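Local structure of serine-pyruvate aminotransferase (AgxT) (3ZRQ) at residues L5-P10 and G322-P327; N77-V82 and R124-K129; S208-Q213 and D222-L227; A275-A280 and E378-A383. The protein probably catalyses pyridoxal 5'-phosphate-dependent transfer of amino groups from serine or alanine to 2-oxo acids such as pyruvate and glyoxylate. All blocks are in the same frame, centred on the assembly; numbering follows the deposited sequence.

Interaction 1: residues L5-P10 and G322-P327; sequences LLHVGP and GVEFAP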
loop_
_atom_site.group_PDB
_atom_site.type_symbol
_atom_site.label_atom_id
_atom_site.label_comp_id
_atom_site.label_asym_id
_atom_site.label_seq_id
_atom_site.Cartn_x
_atom_site.Cartn_y
_atom_site.Cartn_z
ATOM N N LEU A 5 -3.084 18.733 -4.505
ATOM C CA LEU A 5 -4.266 19.149 -3.725
ATOM C C LEU A 5 -3.895 20.315 -2.793
ATOM O O LEU A 5 -3.395 20.105 -1.683
ATOM C CB LEU A 5 -4.918 17.969 -2.965
ATOM C CG LEU A 5 -6.286 18.168 -2.258
ATOM C CD1 LEU A 5 -7.440 18.499 -3.237
ATOM C CD2 LEU A 5 -6.669 16.956 -1.408
ATOM N N LEU A 6 -4.103 21.537 -3.288
ATOM C CA LEU A 6 -3.916 22.768 -2.507
ATOM C C LEU A 6 -5.285 23.357 -2.146
ATOM O O LEU A 6 -5.631 24.507 -2.489
ATOM C CB LEU A 6 -3.022 23.777 -3.247
ATOM C CG LEU A 6 -1.550 23.374 -3.506
ATOM C CD1 LEU A 6 -0.771 24.508 -4.211
ATOM C CD2 LEU A 6 -0.780 22.834 -2.258
ATOM N N HIS A 7 -6.047 22.507 -1.457
ATOM C CA HIS A 7 -7.416 22.744 -1.003
ATOM C C HIS A 7 -7.348 23.038 0.522
ATOM O O HIS A 7 -6.261 23.122 1.120
ATOM C CB HIS A 7 -8.261 21.477 -1.290
ATOM C CG HIS A 7 -9.730 21.723 -1.483
ATOM N ND1 HIS A 7 -10.591 21.987 -0.433
ATOM C CD2 HIS A 7 -10.498 21.702 -2.603
ATOM C CE1 HIS A 7 -11.818 22.150 -0.903
ATOM N NE2 HIS A 7 -11.790 21.979 -2.216
ATOM N N VAL A 8 -8.518 23.156 1.138
ATOM C CA VAL A 8 -8.617 23.526 2.547
ATOM C C VAL A 8 -8.623 22.341 3.543
ATOM O O VAL A 8 -8.810 22.547 4.743
ATOM C CB VAL A 8 -9.811 24.491 2.779
ATOM C CG1 VAL A 8 -9.595 25.764 1.965
ATOM C CG2 VAL A 8 -11.157 23.819 2.430
ATOM N N GLY A 9 -8.405 21.124 3.038
ATOM C CA GLY A 9 -8.338 19.912 3.874
ATOM C C GLY A 9 -9.397 18.859 3.552
ATOM O O GLY A 9 -10.585 19.170 3.549
ATOM N N PRO A 10 -8.981 17.607 3.242
ATOM C CA PRO A 10 -7.591 17.181 3.065
ATOM C C PRO A 10 -6.818 18.057 2.072
ATOM O O PRO A 10 -7.395 18.681 1.167
ATOM C CB PRO A 10 -7.713 15.748 2.509
ATOM C CG PRO A 10 -9.033 15.257 2.976
ATOM C CD PRO A 10 -9.928 16.475 3.128
ATOM N N GLY A 322 -2.948 20.767 -13.210
ATOM C CA GLY A 322 -2.394 19.890 -12.168
ATOM C C GLY A 322 -2.411 20.405 -10.739
ATOM O O GLY A 322 -1.587 19.993 -9.906
ATOM N N VAL A 323 -3.338 21.312 -10.440
ATOM C CA VAL A 323 -3.521 21.809 -9.058
ATOM C C VAL A 323 -5.008 22.031 -8.768
ATOM O O VAL A 323 -5.695 22.743 -9.508
ATOM C CB VAL A 323 -2.716 23.123 -8.768
ATOM C CG1 VAL A 323 -2.905 23.597 -7.310
ATOM C CG2 VAL A 323 -1.242 22.931 -9.067
ATOM N N GLU A 324 -5.503 21.403 -7.701
ATOM C CA GLU A 324 -6.858 21.669 -7.215
ATOM C C GLU A 324 -6.771 22.665 -6.042
ATOM O O GLU A 324 -6.186 22.352 -4.993
ATOM C CB GLU A 324 -7.549 20.355 -6.807
ATOM C CG GLU A 324 -9.080 20.447 -6.631
ATOM C CD GLU A 324 -9.694 19.171 -6.030
ATOM O OE1 GLU A 324 -9.139 18.063 -6.244
ATOM O OE2 GLU A 324 -10.730 19.281 -5.332
ATOM N N PHE A 325 -7.299 23.877 -6.269
ATOM C CA PHE A 325 -7.467 24.946 -5.251
ATOM C C PHE A 325 -8.893 24.848 -4.665
ATOM O O PHE A 325 -9.605 23.886 -4.945
ATOM C CB PHE A 325 -7.287 26.329 -5.902
ATOM C CG PHE A 325 -5.869 26.645 -6.346
ATOM C CD1 PHE A 325 -4.824 26.700 -5.424
ATOM C CD2 PHE A 325 -5.592 26.942 -7.669
ATOM C CE1 PHE A 325 -3.517 27.007 -5.824
ATOM C CE2 PHE A 325 -4.299 27.262 -8.083
ATOM C CZ PHE A 325 -3.258 27.296 -7.165
ATOM N N ALA A 326 -9.332 25.842 -3.897
ATOM C CA ALA A 326 -10.697 25.818 -3.328
ATOM C C ALA A 326 -11.560 26.999 -3.775
ATOM O O ALA A 326 -11.036 28.068 -4.048
ATOM C CB ALA A 326 -10.650 25.749 -1.798
ATOM N N PRO A 327 -12.900 26.814 -3.833
ATOM C CA PRO A 327 -13.748 27.936 -4.212
ATOM C C PRO A 327 -13.845 28.992 -3.115
ATOM O O PRO A 327 -13.590 28.704 -1.941
ATOM C CB PRO A 327 -15.118 27.279 -4.447
ATOM C CG PRO A 327 -15.114 26.111 -3.545
ATOM C CD PRO A 327 -13.697 25.595 -3.581
#

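Interaction 2: residues N77-V82 and R124-K129; sequences NDKILV and RKSEYK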
loop_
_atom_site.group_PDB
_atom_site.type_symbol
_atom_site.label_atom_id
_atom_site.label_comp_id
_atom_site.label_asym_id
_atom_site.label_seq_id
_atom_site.Cartn_x
_atom_site.Cartn_y
_atom_site.Cartn_z
ATOM N N ASN A 77 -29.696 27.626 29.509
ATOM C CA ASN A 77 -29.623 29.085 29.752
ATOM C C ASN A 77 -28.216 29.684 29.892
ATOM O O ASN A 77 -28.061 30.882 30.181
ATOM C CB ASN A 77 -30.522 29.511 30.936
ATOM C CG ASN A 77 -31.941 29.041 30.771
ATOM O OD1 ASN A 77 -32.550 28.514 31.706
ATOM N ND2 ASN A 77 -32.473 29.203 29.566
ATOM N N ASP A 78 -27.178 28.885 29.662
ATOM C CA ASP A 78 -25.807 29.432 29.715
ATOM C C ASP A 78 -25.660 30.551 28.679
ATOM O O ASP A 78 -26.311 30.525 27.627
ATOM C CB ASP A 78 -24.761 28.347 29.450
ATOM C CG ASP A 78 -24.322 27.626 30.715
ATOM O OD1 ASP A 78 -24.776 27.998 31.825
ATOM O OD2 ASP A 78 -23.524 26.668 30.607
ATOM N N LYS A 79 -24.828 31.543 28.978
ATOM C CA LYS A 79 -24.646 32.651 28.014
ATOM C C LYS A 79 -23.315 32.523 27.262
ATOM O O LYS A 79 -22.255 32.387 27.868
ATOM C CB LYS A 79 -24.748 34.011 28.695
ATOM C CG LYS A 79 -26.161 34.341 29.177
ATOM C CD LYS A 79 -26.207 35.702 29.859
ATOM C CE LYS A 79 -25.830 36.846 28.898
ATOM N NZ LYS A 79 -25.278 37.996 29.673
ATOM N N ILE A 80 -23.412 32.555 25.938
ATOM C CA ILE A 80 -22.257 32.328 25.075
ATOM C C ILE A 80 -22.014 33.570 24.205
ATOM O O ILE A 80 -22.953 34.104 23.610
ATOM C CB ILE A 80 -22.523 31.106 24.126
ATOM C CG1 ILE A 80 -22.756 29.824 24.955
ATOM C CG2 ILE A 80 -21.350 30.898 23.092
ATOM C CD1 ILE A 80 -23.445 28.747 24.156
ATOM N N LEU A 81 -20.750 33.976 24.102
ATOM C CA LEU A 81 -20.314 34.972 23.106
ATOM C C LEU A 81 -19.471 34.308 21.994
ATOM O O LEU A 81 -18.473 33.670 22.293
ATOM C CB LEU A 81 -19.467 36.054 23.785
ATOM C CG LEU A 81 -18.962 37.184 22.867
ATOM C CD1 LEU A 81 -20.103 38.001 22.329
ATOM C CD2 LEU A 81 -17.973 38.065 23.605
ATOM N N VAL A 82 -19.924 34.435 20.757
ATOM C CA VAL A 82 -19.177 33.977 19.572
ATOM C C VAL A 82 -18.520 35.174 18.855
ATOM O O VAL A 82 -19.202 36.133 18.460
ATOM C CB VAL A 82 -20.116 33.310 18.556
ATOM C CG1 VAL A 82 -19.338 32.916 17.262
ATOM C CG2 VAL A 82 -20.793 32.056 19.172
ATOM N N ARG A 124 -17.166 42.864 29.299
ATOM C CA ARG A 124 -17.307 43.752 30.451
ATOM C C ARG A 124 -18.749 44.220 30.601
ATOM O O ARG A 124 -19.239 44.375 31.714
ATOM C CB ARG A 124 -16.383 44.957 30.320
ATOM C CG ARG A 124 -15.012 44.776 30.928
ATOM C CD ARG A 124 -14.357 46.157 31.012
ATOM N NE ARG A 124 -12.905 46.094 31.146
ATOM C CZ ARG A 124 -12.060 47.062 30.798
ATOM N NH1 ARG A 124 -12.502 48.193 30.265
ATOM N NH2 ARG A 124 -10.760 46.886 30.964
ATOM N N LYS A 125 -19.424 44.439 29.480
ATOM C CA LYS A 125 -20.822 44.819 29.485
ATOM C C LYS A 125 -21.739 43.710 30.026
ATOM O O LYS A 125 -22.630 43.989 30.844
ATOM C CB LYS A 125 -21.261 45.230 28.083
ATOM C CG LYS A 125 -22.702 45.631 27.971
ATOM C CD LYS A 125 -23.062 45.921 26.520
ATOM C CE LYS A 125 -24.464 46.480 26.390
ATOM N NZ LYS A 125 -24.987 46.252 25.028
ATOM N N SER A 126 -21.539 42.474 29.549
ATOM C CA SER A 126 -22.367 41.313 29.931
ATOM C C SER A 126 -21.531 40.132 30.405
ATOM O O SER A 126 -20.389 39.959 29.959
ATOM C CB SER A 126 -23.238 40.854 28.761
ATOM O OG SER A 126 -23.898 41.940 28.144
ATOM N N GLU A 127 -22.135 39.314 31.272
ATOM C CA GLU A 127 -21.493 38.148 31.881
ATOM C C GLU A 127 -21.638 36.921 30.985
ATOM O O GLU A 127 -22.769 36.485 30.704
ATOM C CB GLU A 127 -22.160 37.845 33.223
ATOM C CG GLU A 127 -21.243 37.197 34.225
ATOM C CD GLU A 127 -20.228 38.178 34.726
ATOM O OE1 GLU A 127 -20.632 39.321 35.046
ATOM O OE2 GLU A 127 -19.035 37.818 34.778
ATOM N N TYR A 128 -20.511 36.367 30.533
ATOM C CA TYR A 128 -20.535 35.176 29.656
ATOM C C TYR A 128 -19.917 33.925 30.298
ATOM O O TYR A 128 -18.852 33.975 30.944
ATOM C CB TYR A 128 -19.898 35.491 28.285
ATOM C CG TYR A 128 -20.687 36.477 27.466
ATOM C CD1 TYR A 128 -21.770 36.051 26.700
ATOM C CD2 TYR A 128 -20.354 37.845 27.447
ATOM C CE1 TYR A 128 -22.496 36.947 25.939
ATOM C CE2 TYR A 128 -21.114 38.763 26.703
ATOM C CZ TYR A 128 -22.154 38.306 25.951
ATOM O OH TYR A 128 -22.888 39.178 25.180
ATOM N N LYS A 129 -20.604 32.798 30.129
ATOM C CA LYS A 129 -20.084 31.496 30.579
ATOM C C LYS A 129 -18.950 31.067 29.628
ATOM O O LYS A 129 -17.908 30.573 30.048
ATOM C CB LYS A 129 -21.235 30.457 30.538
ATOM C CG LYS A 129 -20.852 28.941 30.588
ATOM C CD LYS A 129 -20.252 28.545 31.912
ATOM C CE LYS A 129 -20.163 26.987 32.063
ATOM N NZ LYS A 129 -21.515 26.405 32.324
HETATM O O HOH W 1 -22.927 27.571 34.290
#

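Interaction 3: residues S208-Q213 and D222-L227; sequences SILDSQ and DLRNWL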
loop_
_atom_site.group_PDB
_atom_site.type_symbol
_atom_site.label_atom_id
_atom_site.label_comp_id
_atom_site.label_asym_id
_atom_site.label_seq_id
_atom_site.Cartn_x
_atom_site.Cartn_y
_atom_site.Cartn_z
ATOM N N SER A 208 -12.756 19.406 34.998
ATOM C CA SER A 208 -13.505 19.380 36.254
ATOM C C SER A 208 -15.016 19.418 36.004
ATOM O O SER A 208 -15.788 18.722 36.677
ATOM C CB SER A 208 -13.071 20.536 37.149
ATOM O OG SER A 208 -13.714 20.479 38.408
ATOM N N ILE A 209 -15.438 20.221 35.029
ATOM C CA ILE A 209 -16.837 20.240 34.617
ATOM C C ILE A 209 -17.297 18.845 34.157
ATOM O O ILE A 209 -18.375 18.376 34.555
ATOM C CB ILE A 209 -17.089 21.289 33.501
ATOM C CG1 ILE A 209 -16.891 22.705 34.046
ATOM C CG2 ILE A 209 -18.492 21.110 32.880
ATOM C CD1 ILE A 209 -17.065 23.815 33.034
ATOM N N LEU A 210 -16.503 18.188 33.309
ATOM C CA LEU A 210 -16.888 16.859 32.807
ATOM C C LEU A 210 -17.023 15.852 33.951
ATOM O O LEU A 210 -17.963 15.069 33.979
ATOM C CB LEU A 210 -15.860 16.327 31.794
ATOM C CG LEU A 210 -15.648 17.090 30.471
ATOM C CD1 LEU A 210 -14.617 16.293 29.619
ATOM C CD2 LEU A 210 -16.996 17.270 29.740
ATOM N N ASP A 211 -16.066 15.873 34.877
ATOM C CA ASP A 211 -16.035 14.910 35.976
ATOM C C ASP A 211 -17.128 15.126 37.037
ATOM O O ASP A 211 -17.547 14.169 37.684
ATOM C CB ASP A 211 -14.636 14.865 36.608
ATOM C CG ASP A 211 -13.590 14.202 35.694
ATOM O OD1 ASP A 211 -13.933 13.260 34.957
ATOM O OD2 ASP A 211 -12.418 14.618 35.705
ATOM N N SER A 212 -17.624 16.356 37.180
ATOM C CA SER A 212 -18.508 16.684 38.301
ATOM C C SER A 212 -19.899 17.246 37.985
ATOM O O SER A 212 -20.718 17.375 38.897
ATOM C CB SER A 212 -17.788 17.612 39.280
ATOM O OG SER A 212 -17.714 18.933 38.773
ATOM N N GLN A 213 -20.193 17.566 36.719
ATOM C CA GLN A 213 -21.466 18.204 36.376
ATOM C C GLN A 213 -22.214 17.479 35.263
ATOM O O GLN A 213 -21.601 16.765 34.461
ATOM C CB GLN A 213 -21.250 19.667 35.973
ATOM C CG GLN A 213 -20.401 20.488 36.956
ATOM C CD GLN A 213 -20.441 21.976 36.668
ATOM O OE1 GLN A 213 -21.442 22.501 36.195
ATOM N NE2 GLN A 213 -19.343 22.661 36.954
ATOM N N ASP A 222 -21.083 13.683 23.734
ATOM C CA ASP A 222 -20.766 13.968 25.135
ATOM C C ASP A 222 -19.335 13.489 25.419
ATOM O O ASP A 222 -19.030 12.274 25.377
ATOM C CB ASP A 222 -21.781 13.281 26.056
ATOM C CG ASP A 222 -21.606 13.664 27.559
ATOM O OD1 ASP A 222 -20.581 14.289 27.949
ATOM O OD2 ASP A 222 -22.539 13.330 28.332
ATOM N N LEU A 223 -18.450 14.436 25.685
ATOM C CA LEU A 223 -17.057 14.125 25.922
ATOM C C LEU A 223 -16.835 13.184 27.126
ATOM O O LEU A 223 -15.801 12.478 27.169
ATOM C CB LEU A 223 -16.228 15.393 26.100
ATOM C CG LEU A 223 -16.090 16.292 24.865
ATOM C CD1 LEU A 223 -15.281 17.556 25.238
ATOM C CD2 LEU A 223 -15.412 15.516 23.684
ATOM N N ARG A 224 -17.790 13.170 28.070
ATOM C CA ARG A 224 -17.730 12.245 29.243
ATOM C C ARG A 224 -17.701 10.783 28.793
ATOM O O ARG A 224 -17.069 9.943 29.430
ATOM C CB ARG A 224 -18.908 12.473 30.203
ATOM C CG ARG A 224 -18.878 13.805 30.927
ATOM C CD ARG A 224 -20.228 14.103 31.559
ATOM N NE ARG A 224 -20.233 15.450 32.121
ATOM C CZ ARG A 224 -20.424 16.547 31.395
ATOM N NH1 ARG A 224 -20.650 16.451 30.077
ATOM N NH2 ARG A 224 -20.416 17.731 31.982
ATOM N N ASN A 225 -18.376 10.491 27.679
ATOM C CA ASN A 225 -18.401 9.134 27.125
ATOM C C ASN A 225 -17.088 8.674 26.484
ATOM O O ASN A 225 -16.806 7.464 26.441
ATOM C CB ASN A 225 -19.549 8.975 26.136
ATOM C CG ASN A 225 -20.908 8.906 26.808
ATOM O OD1 ASN A 225 -21.023 8.384 27.907
ATOM N ND2 ASN A 225 -21.966 9.372 26.110
ATOM N N TRP A 226 -16.304 9.633 25.979
ATOM C CA TRP A 226 -15.002 9.357 25.329
ATOM C C TRP A 226 -13.851 9.394 26.313
ATOM O O TRP A 226 -12.817 8.781 26.069
ATOM C CB TRP A 226 -14.726 10.339 24.148
ATOM C CG TRP A 226 -15.682 10.096 23.015
ATOM C CD1 TRP A 226 -16.788 10.840 22.703
ATOM C CD2 TRP A 226 -15.655 9.000 22.089
ATOM N NE1 TRP A 226 -17.445 10.276 21.621
ATOM C CE2 TRP A 226 -16.757 9.162 21.217
ATOM C CE3 TRP A 226 -14.792 7.908 21.899
ATOM C CZ2 TRP A 226 -17.030 8.268 20.170
ATOM C CZ3 TRP A 226 -15.056 7.019 20.875
ATOM C CH2 TRP A 226 -16.159 7.215 19.997
ATOM N N LEU A 227 -14.014 10.116 27.427
ATOM C CA LEU A 227 -12.935 10.216 28.435
ATOM C C LEU A 227 -12.352 8.860 28.906
ATOM O O LEU A 227 -11.134 8.712 28.952
ATOM C CB LEU A 227 -13.378 11.023 29.660
ATOM C CG LEU A 227 -12.927 12.462 29.840
ATOM C CD1 LEU A 227 -13.520 13.017 31.140
ATOM C CD2 LEU A 227 -11.410 12.588 29.838
#

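Interaction 4: residues A275-A280 and E378-A383; sequences ASAIRA and EVLFSA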
loop_
_atom_site.group_PDB
_atom_site.type_symbol
_atom_site.label_atom_id
_atom_site.label_comp_id
_atom_site.label_asym_id
_atom_site.label_seq_id
_atom_site.Cartn_x
_atom_site.Cartn_y
_atom_site.Cartn_z
ATOM N N ALA A 275 3.929 30.636 3.065
ATOM C CA ALA A 275 2.814 31.571 2.895
ATOM C C ALA A 275 3.296 32.964 2.445
ATOM O O ALA A 275 2.678 33.560 1.582
ATOM C CB ALA A 275 1.974 31.662 4.195
ATOM N N SER A 276 4.379 33.477 3.042
ATOM C CA SER A 276 4.935 34.772 2.646
ATOM C C SER A 276 5.385 34.733 1.193
ATOM O O SER A 276 5.133 35.677 0.418
ATOM C CB SER A 276 6.114 35.175 3.542
ATOM O OG SER A 276 5.792 35.046 4.906
ATOM N N ALA A 277 6.033 33.632 0.820
ATOM C CA ALA A 277 6.479 33.436 -0.562
ATOM C C ALA A 277 5.295 33.498 -1.501
ATOM O O ALA A 277 5.333 34.226 -2.488
ATOM C CB ALA A 277 7.235 32.121 -0.724
ATOM N N ILE A 278 4.223 32.759 -1.185
ATOM C CA ILE A 278 3.015 32.813 -2.028
ATOM C C ILE A 278 2.407 34.215 -2.082
ATOM O O ILE A 278 1.997 34.675 -3.159
ATOM C CB ILE A 278 1.927 31.768 -1.572
ATOM C CG1 ILE A 278 2.404 30.339 -1.893
ATOM C CG2 ILE A 278 0.550 32.078 -2.198
ATOM C CD1 ILE A 278 1.517 29.205 -1.255
ATOM N N ARG A 279 2.324 34.896 -0.933
ATOM C CA ARG A 279 1.726 36.244 -0.918
ATOM C C ARG A 279 2.559 37.246 -1.728
ATOM O O ARG A 279 2.001 38.119 -2.386
ATOM C CB ARG A 279 1.502 36.763 0.521
ATOM C CG ARG A 279 0.407 35.984 1.300
ATOM C CD ARG A 279 -0.013 36.705 2.582
ATOM N NE ARG A 279 1.061 36.628 3.573
ATOM C CZ ARG A 279 1.174 35.702 4.504
ATOM N NH1 ARG A 279 0.244 34.762 4.629
ATOM N NH2 ARG A 279 2.229 35.731 5.316
ATOM N N ALA A 280 3.883 37.104 -1.672
ATOM C CA ALA A 280 4.773 37.944 -2.494
ATOM C C ALA A 280 4.446 37.765 -3.979
ATOM O O ALA A 280 4.322 38.751 -4.725
ATOM C CB ALA A 280 6.227 37.607 -2.208
ATOM N N GLU A 378 12.494 34.816 -4.968
ATOM C CA GLU A 378 13.195 35.816 -4.158
ATOM C C GLU A 378 12.988 35.553 -2.669
ATOM O O GLU A 378 13.948 35.515 -1.899
ATOM C CB GLU A 378 12.734 37.233 -4.536
ATOM C CG GLU A 378 13.715 38.380 -4.234
ATOM C CD GLU A 378 13.320 39.702 -4.916
ATOM O OE1 GLU A 378 12.108 40.001 -4.988
ATOM O OE2 GLU A 378 14.221 40.449 -5.374
ATOM N N VAL A 379 11.730 35.361 -2.256
ATOM C CA VAL A 379 11.451 35.110 -0.835
ATOM C C VAL A 379 12.050 33.788 -0.375
ATOM O O VAL A 379 12.628 33.706 0.709
ATOM C CB VAL A 379 9.936 35.201 -0.504
ATOM C CG1 VAL A 379 9.675 34.815 0.965
ATOM C CG2 VAL A 379 9.417 36.623 -0.798
ATOM N N LEU A 380 11.930 32.758 -1.204
ATOM C CA LEU A 380 12.508 31.453 -0.900
ATOM C C LEU A 380 14.030 31.535 -0.742
ATOM O O LEU A 380 14.601 30.857 0.121
ATOM C CB LEU A 380 12.122 30.408 -1.955
ATOM C CG LEU A 380 10.637 30.044 -2.118
ATOM C CD1 LEU A 380 10.453 29.058 -3.272
ATOM C CD2 LEU A 380 10.037 29.483 -0.811
ATOM N N PHE A 381 14.678 32.376 -1.551
ATOM C CA PHE A 381 16.124 32.558 -1.448
ATOM C C PHE A 381 16.575 33.197 -0.122
ATOM O O PHE A 381 17.650 32.872 0.388
ATOM C CB PHE A 381 16.689 33.327 -2.648
ATOM C CG PHE A 381 18.199 33.394 -2.661
ATOM C CD1 PHE A 381 18.960 32.276 -3.015
ATOM C CD2 PHE A 381 18.857 34.567 -2.300
ATOM C CE1 PHE A 381 20.349 32.327 -3.002
ATOM C CE2 PHE A 381 20.246 34.633 -2.297
ATOM C CZ PHE A 381 20.994 33.512 -2.646
ATOM N N SER A 382 15.758 34.084 0.435
ATOM C CA SER A 382 16.072 34.718 1.725
ATOM C C SER A 382 15.864 33.804 2.950
ATOM O O SER A 382 15.932 34.277 4.087
ATOM C CB SER A 382 15.270 36.010 1.895
ATOM O OG SER A 382 15.584 36.945 0.883
ATOM N N ALA A 383 15.627 32.509 2.711
ATOM C CA ALA A 383 15.365 31.535 3.784
ATOM C C ALA A 383 16.585 31.311 4.678
ATOM O O ALA A 383 16.482 30.702 5.748
ATOM C CB ALA A 383 14.884 30.210 3.206
#

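Interaction 1: residues L5-P10 and G322-P327
The imidazole of His7 lies against the methyl of Ala326, whose CB is 3.9 Å from the centroid of the His7 ring and 7° off its normal, a CH-pi contact over the centre of one face. The first torsion of His7 swings CG away from its backbone N (chi1 -153°), and this brings CD2 to 3.3 Å from Phe325 O. The ring stands nearly upright to the carboxylate of Glu324, their planes 84° apart, and Phe28 of the second subunit meets it edge-to-face. With an alanine at His7, the Ala326 methyl would probably lose its aromatic partner, and Phe28 of the second subunit the ring it meets. Glu324 extends alongside Leu5, the two pointing the same way, with Leu5 CD1 3.5 Å from Glu324 OE1. That oxygen forms a salt bridge with Lys3 and a hydrogen bond with Ser30 of the second subunit. Leu6 instead lies beside Phe325, its CD1 4.0 Å from Phe325 CE1, while Val323 CG1 rests over the rim of one face of the Phe325 ring; helix 346-363 packs on this group. Leu5 pairs in parallel with Glu324 at the border of the C-terminal domain's sheet, and just beyond it Leu6 N gives a weak bond to Glu324 O (2.8 Å) while Phe325 CA approaches Leu6 O at 3.3 Å. Val8 CG1 touches Ala326 CB, and the nearest atoms of the Val8 side chain and the bound PMP are about 5 Å apart. Apolar and ring packing does most of the joining, and the buried carboxylate probably relies on Lys3 to balance its charge.

Interaction 2: residues N77-V82 and R124-K129
The beta-alpha-beta crossover from strand 102-106 through helix 116-125 to strand 128-134 passes over strand 79-83 in the mixed seven-stranded sheet of the large domain, and its exit, at Tyr128 and Lys129, meets Asp78, Lys79 and Leu81. Leu81 CB sits over the centre of one face of the Tyr128 ring, 3.8 Å from its centroid, and the ammonium of Lys79 lies over the opposite face, its NZ 4.9 Å from that centroid in a cation-pi contact. A bend at chi3 (62°) lets the Lys79 chain fold back, and its NZ donates to Glu127 O at 3.1 Å from above the carbonyl plane. The hydroxyl of Tyr128 is bonded to Glu122. Lys129 N donates to Lys79 O at 2.8 Å, in the carbonyl plane, where the two parallel strands begin to pair. Lys129 curls at chi2 and chi4 so that its NZ forms a salt bridge with Asp78 OD2 at 2.7 Å, meeting that oxygen from above the carboxylate plane. A water accepts from Lys129 NZ and donates to Asp78 OD1; Lys75 N also bonds Asp78 OD2. Each ammonium has its own electron-rich partners, likely fixing it at the partly exposed start of these inner strands.

Interaction 3: residues S208-Q213 and D222-L227
Arg224 supplies the polar side of the contact, reaching with a chain extended from CG to NE toward the carbonyls at the end of helix 204-212. Its NH2 gives weak bonds to Gln213 O (2.9 Å) and Ile209 O (3.3 Å), and NE gives another weak one to Gln213 O. The remaining nitrogen, NH1, forms a salt bridge with Asp222 OD1 at 3.0 Å, the oxygen lying in the guanidinium plane, and also bonds Ser72 O. Asp222 is the N-cap of helix 223-234: the same OD1 accepts from Arg224 N, and the two donors come from opposite faces of its carboxylate plane. Two consecutive helices joined by a loop meet here, the axes of 208-212 and 223-227 crossing at 88°, and one arginine spans the C-terminal end of the first and the N-terminal cap of the second. A methionine at Arg224 would probably leave the Gln213 and Ile209 carbonyls without these donors and Asp222 without its ion-pair mate. The apolar part centres on Leu210: CD2 lies over the rim of one guanidinium face, while CD1 touches Leu227 CD1 at 3.8 Å and Leu223 CB at 4.0 Å. Leu202 of strand 196-202 touches both Leu210 and Leu223.

Interaction 4: residues A275-A280 and E378-A383
Val379 fits against Ala277 and Ala280 where helix 371-381, the last of the chain, packs on helix 264-284 in the C-terminal domain, a helix-helix contact dominated by apolar side chains. Val379 has the largest share of the buried surface. Its CG1 branch is turned opposite to its backbone N (chi1 175°) and so comes down on the helix backbone itself, 3.8 Å from Ala277 CA and 4.0 Å from Ala277 CB. Ala277, the next in buried surface, can allow this because its side chain ends at CB; the two helices come as close as 5.3 Å between the CA atoms of Ala277 and Val379. The same Ala277 methyl is met on another side by Leu380, whose CD2 lies 3.8 Å from Ala277 CB. Leu380 also touches Pro346 and Ile350 of helix 346-363, on which Ile278, pointing away from helix 371-381, packs too, so three helices gather round this spot. Beyond it the assembly continues, with Arg358 of the third subunit packed on Leu380. Ser276 lies at the margin, its CB 4.4 Å from Val379 CG1. Short alanine side chains on one helix thus receive branched ones from the other. One turn on from Ala277, Ala280 takes the second branch of Val379, with its CB 3.6 Å from Val379 CG2, the shortest approach between the segments.

Interaction 1 is the buried one, joining the N-terminal segment to the C-terminal domain beside the cofactor, and it draws in the second subunit. Interaction 4 sits about 20 Å away, centre to centre, in the same domain; helix 346-363 packs on both. Interactions 2 and 3 belong to the large domain, on the other side of the chain's centre from interaction 1, and their nearest atoms are about 5 Å apart, with Lys75 bonded to Asp78 of one and Gln213 of the other. Chemistry follows place: partly exposed interactions 2 and 3 use salt bridges and lysine or arginine donors, interaction 1 mixes ring and apolar packing with one buried carboxylate, and interaction 4 is almost entirely apolar.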